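Local coordinates for protein predicted ATPase of the ABC class (Vibrio vulnificus, PDB 5D6A) that probably binds and hydrolyses ATP as an ATPase of the ABC class, and is seen here holding the non-hydrolysable analogue AMP-PNP, at residues T242-A245 with G249-T252; S317-H322 with A345-S350. All blocks are in the same frame, centred on the assembly; numbering follows the deposited sequence.

Overall arrangement
Both interactions lie in the P-loop domain of the chain and come one after the other in sequence, without interleaving. Interaction 1 is the hairpin of strands 240-245 and 249-257, at the border of a four-stranded antiparallel sheet. Interaction 2 comes later and sets a loop after strand 311-312 against helix 339-352, which leads into strand 357-361 of the separate mixed sheet. Their centres are 39 Å apart and their nearest atoms about 24 Å, so they do not touch. Between them in sequence runs strand 260-264, followed by the probable P-loop. The two contacts thus belong to different parts of one nucleotide-binding domain, interaction 1 in the antiparallel sheet and interaction 2 at a helix beside the mixed sheet.

Interaction 1: residues T242-A245 with G249-T252; sequences TLHA and GYVT
The ring of Tyr-250 takes the edge of the His-244 imidazole on one face: CD2 of His-244 sits 3.7 Å above the plane, over the ring centre. The planes stand at 68°, a T-shaped pair with centroids 4.8 Å apart, in the beta hairpin that strands 240-245 and 249-257 form at the border of an antiparallel sheet. His-244 CG is anti to the backbone N (chi1 -178°), which swings the imidazole across to the partner strand, over the tyrosine. Methyl CG2 of Thr-242 packs near Tyr-250 CB.

His-244 and Tyr-250 form a non-hydrogen-bonded pair, as do Thr-242 and Thr-252, and all four side chains lie on the same, more solvent-exposed face. There the two threonine hydroxyls share a hydrogen bond, OG1 of Thr-242 to OG1 of Thr-252, at 3.1 Å; either may be the donor. The opposite face is buried. On it Leu-243 CB and Val-251 CG2 meet at 4.1 Å, and both side chains also rest on Leu-197 of helix 181-199 and on Phe-209 of strand 206-211, so the hairpin is covered by the helix and continued by the neighbouring strand.

Backbone bonds knit the two hydrogen-bonded pairs. Leu-243 and Val-251 exchange two, of which the one from Val-251 N to Leu-243 O is 2.9 Å long and almost straight. Next to the three-residue turn, Ala-245 and Gly-249 bond to each other in the same reciprocal way. The carbonyl of His-244 points outward from the pairing and is bound by Gln-200. At the turn, the amide of Ala-245 approaches Gly-249 O from above the carbonyl plane, 35° out of it, at 2.7 Å.

Interaction 2: residues S317-H322 with A345-S350; sequences SNYINH and AWLQES
Leu-347 and Gln-348, adjacent on helix 339-352, carry the contact with Tyr-319 and Asn-318 of the loop that follows strand 311-312. In the ABC ATPase fold this is the helix that leads toward the Walker B strand, here probably strand 357-361. Along it, Trp-346 does not meet the loop and forms a cation-pi pair with Arg-565. Leu-347 comes next, and its CG lies anti to the backbone N (chi1 179°), which extends the branch to the tyrosine. Methyl CD2 settles against the phenol end of Tyr-319, 3.4 Å from CZ, and the two side chains cross at about a right angle. Leu-390 and Leu-358 also touch Leu-347, while Leu-397 packs on Tyr-319, so helix 390-401 covers both side chains, and Leu-347 also reaches strand 357-361.

Gln-348 bends at chi2 (63°), bringing its amide back to the loop. Its OE1 meets the edge of the Tyr-319 ring, 3.6 Å from CE2, and accepts a hydrogen bond from a water at 2.8 Å. That water in turn accepts from Asn-318 N, bridging helix and loop; the side-chain ND2 of Asn-318 is instead bound by Val-457 O. Glu-349 faces Arg-309 in a salt bridge. Finally Ser-350 OG donates to Trp-346 O at 2.8 Å, reaching it from the carbonyl face opposite to that used by Ser-350 N.

Interaction 1: residues T242-A245 with G249-T252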
loop_
_atom_site.group_PDB
_atom_site.type_symbol
_atom_site.label_atom_id
_atom_site.label_comp_id
_atom_site.label_asym_id
_atom_site.label_seq_id
_atom_site.Cartn_x
_atom_site.Cartn_y
_atom_site.Cartn_z
ATOM N N THR A 242 18.585 -8.440 33.012
ATOM C CA THR A 242 19.873 -8.771 32.420
ATOM C C THR A 242 19.881 -10.210 31.919
ATOM O O THR A 242 19.787 -11.147 32.705
ATOM C CB THR A 242 21.003 -8.570 33.446
ATOM O OG1 THR A 242 20.944 -7.234 33.964
ATOM C CG2 THR A 242 22.370 -8.818 32.811
ATOM N N LEU A 243 19.984 -10.375 30.605
ATOM C CA LEU A 243 20.010 -11.696 29.989
ATOM C C LEU A 243 21.450 -12.108 29.720
ATOM O O LEU A 243 22.370 -11.317 29.911
ATOM C CB LEU A 243 19.213 -11.689 28.688
ATOM C CG LEU A 243 17.753 -11.240 28.804
ATOM C CD1 LEU A 243 17.085 -11.266 27.435
ATOM C CD2 LEU A 243 16.991 -12.112 29.789
ATOM N N HIS A 244 21.640 -13.344 29.270
ATOM C CA HIS A 244 22.979 -13.856 28.998
ATOM C C HIS A 244 23.082 -14.499 27.625
ATOM O O HIS A 244 22.310 -15.391 27.291
ATOM C CB HIS A 244 23.372 -14.880 30.067
ATOM C CG HIS A 244 24.752 -15.437 29.895
ATOM N ND1 HIS A 244 25.007 -16.595 29.191
ATOM C CD2 HIS A 244 25.954 -14.994 30.334
ATOM C CE1 HIS A 244 26.305 -16.841 29.206
ATOM N NE2 HIS A 244 26.903 -15.885 29.893
ATOM N N ALA A 245 24.044 -14.037 26.834
ATOM C CA ALA A 245 24.291 -14.593 25.511
ATOM C C ALA A 245 25.600 -15.381 25.557
ATOM O O ALA A 245 26.540 -14.982 26.249
ATOM C CB ALA A 245 24.362 -13.487 24.475
ATOM N N GLY A 249 28.014 -12.459 26.264
ATOM C CA GLY A 249 27.975 -12.594 27.716
ATOM C C GLY A 249 26.734 -11.932 28.279
ATOM O O GLY A 249 25.655 -12.024 27.690
ATOM N N TYR A 250 26.883 -11.256 29.413
ATOM C CA TYR A 250 25.756 -10.582 30.053
ATOM C C TYR A 250 25.364 -9.297 29.317
ATOM O O TYR A 250 26.220 -8.477 28.988
ATOM C CB TYR A 250 26.079 -10.267 31.515
ATOM C CG TYR A 250 26.357 -11.495 32.355
ATOM C CD1 TYR A 250 25.316 -12.216 32.937
ATOM C CD2 TYR A 250 27.660 -11.935 32.569
ATOM C CE1 TYR A 250 25.565 -13.340 33.707
ATOM C CE2 TYR A 250 27.918 -13.059 33.335
ATOM C CZ TYR A 250 26.868 -13.757 33.902
ATOM O OH TYR A 250 27.122 -14.869 34.665
ATOM N N VAL A 251 24.066 -9.141 29.060
ATOM C CA VAL A 251 23.538 -7.951 28.388
ATOM C C VAL A 251 22.363 -7.385 29.181
ATOM O O VAL A 251 21.374 -8.080 29.426
ATOM C CB VAL A 251 23.092 -8.241 26.933
ATOM C CG1 VAL A 251 24.279 -8.682 26.092
ATOM C CG2 VAL A 251 21.987 -9.289 26.886
ATOM N N THR A 252 22.484 -6.124 29.585
ATOM C CA THR A 252 21.444 -5.451 30.356
ATOM C C THR A 252 20.562 -4.609 29.441
ATOM O O THR A 252 21.054 -3.964 28.512
ATOM C CB THR A 252 22.063 -4.556 31.445
ATOM O OG1 THR A 252 22.842 -5.362 32.341
ATOM C CG2 THR A 252 20.983 -3.830 32.235
#

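Interaction 2: residues S317-H322 with A345-S350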
loop_
_atom_site.group_PDB
_atom_site.type_symbol
_atom_site.label_atom_id
_atom_site.label_comp_id
_atom_site.label_asym_id
_atom_site.label_seq_id
_atom_site.Cartn_x
_atom_site.Cartn_y
_atom_site.Cartn_z
ATOM N N SER A 317 -18.245 -13.560 18.468
ATOM C CA SER A 317 -19.143 -13.403 19.616
ATOM C C SER A 317 -18.499 -12.675 20.790
ATOM O O SER A 317 -19.172 -11.936 21.500
ATOM C CB SER A 317 -19.645 -14.770 20.090
ATOM O OG SER A 317 -20.362 -15.430 19.064
ATOM N N ASN A 318 -17.202 -12.881 20.991
ATOM C CA ASN A 318 -16.488 -12.244 22.098
ATOM C C ASN A 318 -16.319 -10.735 21.954
ATOM O O ASN A 318 -15.996 -10.060 22.928
ATOM C CB ASN A 318 -15.109 -12.880 22.286
ATOM C CG ASN A 318 -15.184 -14.341 22.688
ATOM O OD1 ASN A 318 -16.222 -14.825 23.145
ATOM N ND2 ASN A 318 -14.075 -15.050 22.535
ATOM N N TYR A 319 -16.536 -10.204 20.754
ATOM C CA TYR A 319 -16.369 -8.768 20.534
ATOM C C TYR A 319 -17.619 -8.131 19.940
ATOM O O TYR A 319 -18.135 -7.155 20.483
ATOM C CB TYR A 319 -15.147 -8.524 19.648
ATOM C CG TYR A 319 -13.914 -9.217 20.187
ATOM C CD1 TYR A 319 -13.222 -8.694 21.273
ATOM C CD2 TYR A 319 -13.457 -10.410 19.630
ATOM C CE1 TYR A 319 -12.104 -9.329 21.783
ATOM C CE2 TYR A 319 -12.338 -11.050 20.132
ATOM C CZ TYR A 319 -11.667 -10.504 21.210
ATOM O OH TYR A 319 -10.556 -11.127 21.722
ATOM N N ILE A 320 -18.107 -8.683 18.834
ATOM C CA ILE A 320 -19.313 -8.170 18.191
ATOM C C ILE A 320 -20.517 -8.935 18.729
ATOM O O ILE A 320 -20.532 -10.166 18.727
ATOM C CB ILE A 320 -19.232 -8.289 16.661
ATOM C CG1 ILE A 320 -18.010 -7.514 16.153
ATOM C CG2 ILE A 320 -20.512 -7.768 16.015
ATOM C CD1 ILE A 320 -17.790 -7.605 14.659
ATOM N N ASN A 321 -21.525 -8.199 19.185
ATOM C CA ASN A 321 -22.725 -8.799 19.764
ATOM C C ASN A 321 -23.918 -8.840 18.810
ATOM O O ASN A 321 -24.661 -9.822 18.785
ATOM C CB ASN A 321 -23.101 -8.044 21.041
ATOM C CG ASN A 321 -22.014 -8.114 22.099
ATOM O OD1 ASN A 321 -21.285 -9.100 22.190
ATOM N ND2 ASN A 321 -21.910 -7.073 22.911
ATOM N N HIS A 322 -24.096 -7.774 18.030
ATOM C CA HIS A 322 -25.201 -7.685 17.076
ATOM C C HIS A 322 -24.732 -7.198 15.703
ATOM O O HIS A 322 -23.780 -6.428 15.592
ATOM C CB HIS A 322 -26.289 -6.748 17.613
ATOM C CG HIS A 322 -27.419 -6.516 16.656
ATOM N ND1 HIS A 322 -28.534 -7.326 16.607
ATOM C CD2 HIS A 322 -27.604 -5.564 15.709
ATOM C CE1 HIS A 322 -29.356 -6.883 15.672
ATOM N NE2 HIS A 322 -28.815 -5.816 15.112
ATOM N N ALA A 345 -11.893 -9.229 13.888
ATOM C CA ALA A 345 -11.646 -10.463 13.167
ATOM C C ALA A 345 -10.170 -10.815 13.255
ATOM O O ALA A 345 -9.823 -11.937 13.613
ATOM C CB ALA A 345 -12.077 -10.323 11.718
ATOM N N TRP A 346 -9.306 -9.846 12.953
ATOM C CA TRP A 346 -7.856 -10.052 12.998
ATOM C C TRP A 346 -7.471 -10.577 14.376
ATOM O O TRP A 346 -6.690 -11.522 14.506
ATOM C CB TRP A 346 -7.103 -8.736 12.764
ATOM C CG TRP A 346 -5.662 -8.913 12.341
ATOM C CD1 TRP A 346 -4.832 -9.960 12.642
ATOM C CD2 TRP A 346 -4.858 -7.965 11.632
ATOM N NE1 TRP A 346 -3.588 -9.750 12.104
ATOM C CE2 TRP A 346 -3.572 -8.527 11.490
ATOM C CE3 TRP A 346 -5.107 -6.710 11.077
ATOM C CZ2 TRP A 346 -2.541 -7.875 10.820
ATOM C CZ3 TRP A 346 -4.081 -6.063 10.415
ATOM C CH2 TRP A 346 -2.815 -6.645 10.293
ATOM N N LEU A 347 -8.026 -9.944 15.405
ATOM C CA LEU A 347 -7.742 -10.324 16.781
ATOM C C LEU A 347 -8.060 -11.797 17.008
ATOM O O LEU A 347 -7.190 -12.570 17.413
ATOM C CB LEU A 347 -8.528 -9.435 17.753
ATOM C CG LEU A 347 -8.382 -9.711 19.252
ATOM C CD1 LEU A 347 -6.928 -9.766 19.675
ATOM C CD2 LEU A 347 -9.120 -8.650 20.049
ATOM N N GLN A 348 -9.297 -12.183 16.716
ATOM C CA GLN A 348 -9.731 -13.564 16.894
ATOM C C GLN A 348 -8.863 -14.533 16.091
ATOM O O GLN A 348 -8.491 -15.595 16.589
ATOM C CB GLN A 348 -11.192 -13.721 16.477
ATOM C CG GLN A 348 -11.773 -15.086 16.805
ATOM C CD GLN A 348 -11.800 -15.365 18.299
ATOM O OE1 GLN A 348 -12.072 -14.474 19.110
ATOM N NE2 GLN A 348 -11.535 -16.610 18.670
ATOM N N GLU A 349 -8.544 -14.159 14.854
ATOM C CA GLU A 349 -7.712 -14.990 13.983
ATOM C C GLU A 349 -6.338 -15.242 14.588
ATOM O O GLU A 349 -5.773 -16.322 14.426
ATOM C CB GLU A 349 -7.564 -14.343 12.604
ATOM C CG GLU A 349 -8.846 -14.347 11.781
ATOM C CD GLU A 349 -8.767 -13.477 10.531
ATOM O OE1 GLU A 349 -7.854 -12.627 10.434
ATOM O OE2 GLU A 349 -9.637 -13.631 9.648
ATOM N N SER A 350 -5.807 -14.245 15.290
ATOM C CA SER A 350 -4.490 -14.372 15.922
ATOM C C SER A 350 -4.541 -15.359 17.101
ATOM O O SER A 350 -3.620 -16.156 17.303
ATOM C CB SER A 350 -3.995 -13.001 16.380
ATOM O OG SER A 350 -4.018 -12.083 15.298
HETATM O O HOH W 1 -14.757 -13.702 19.107
#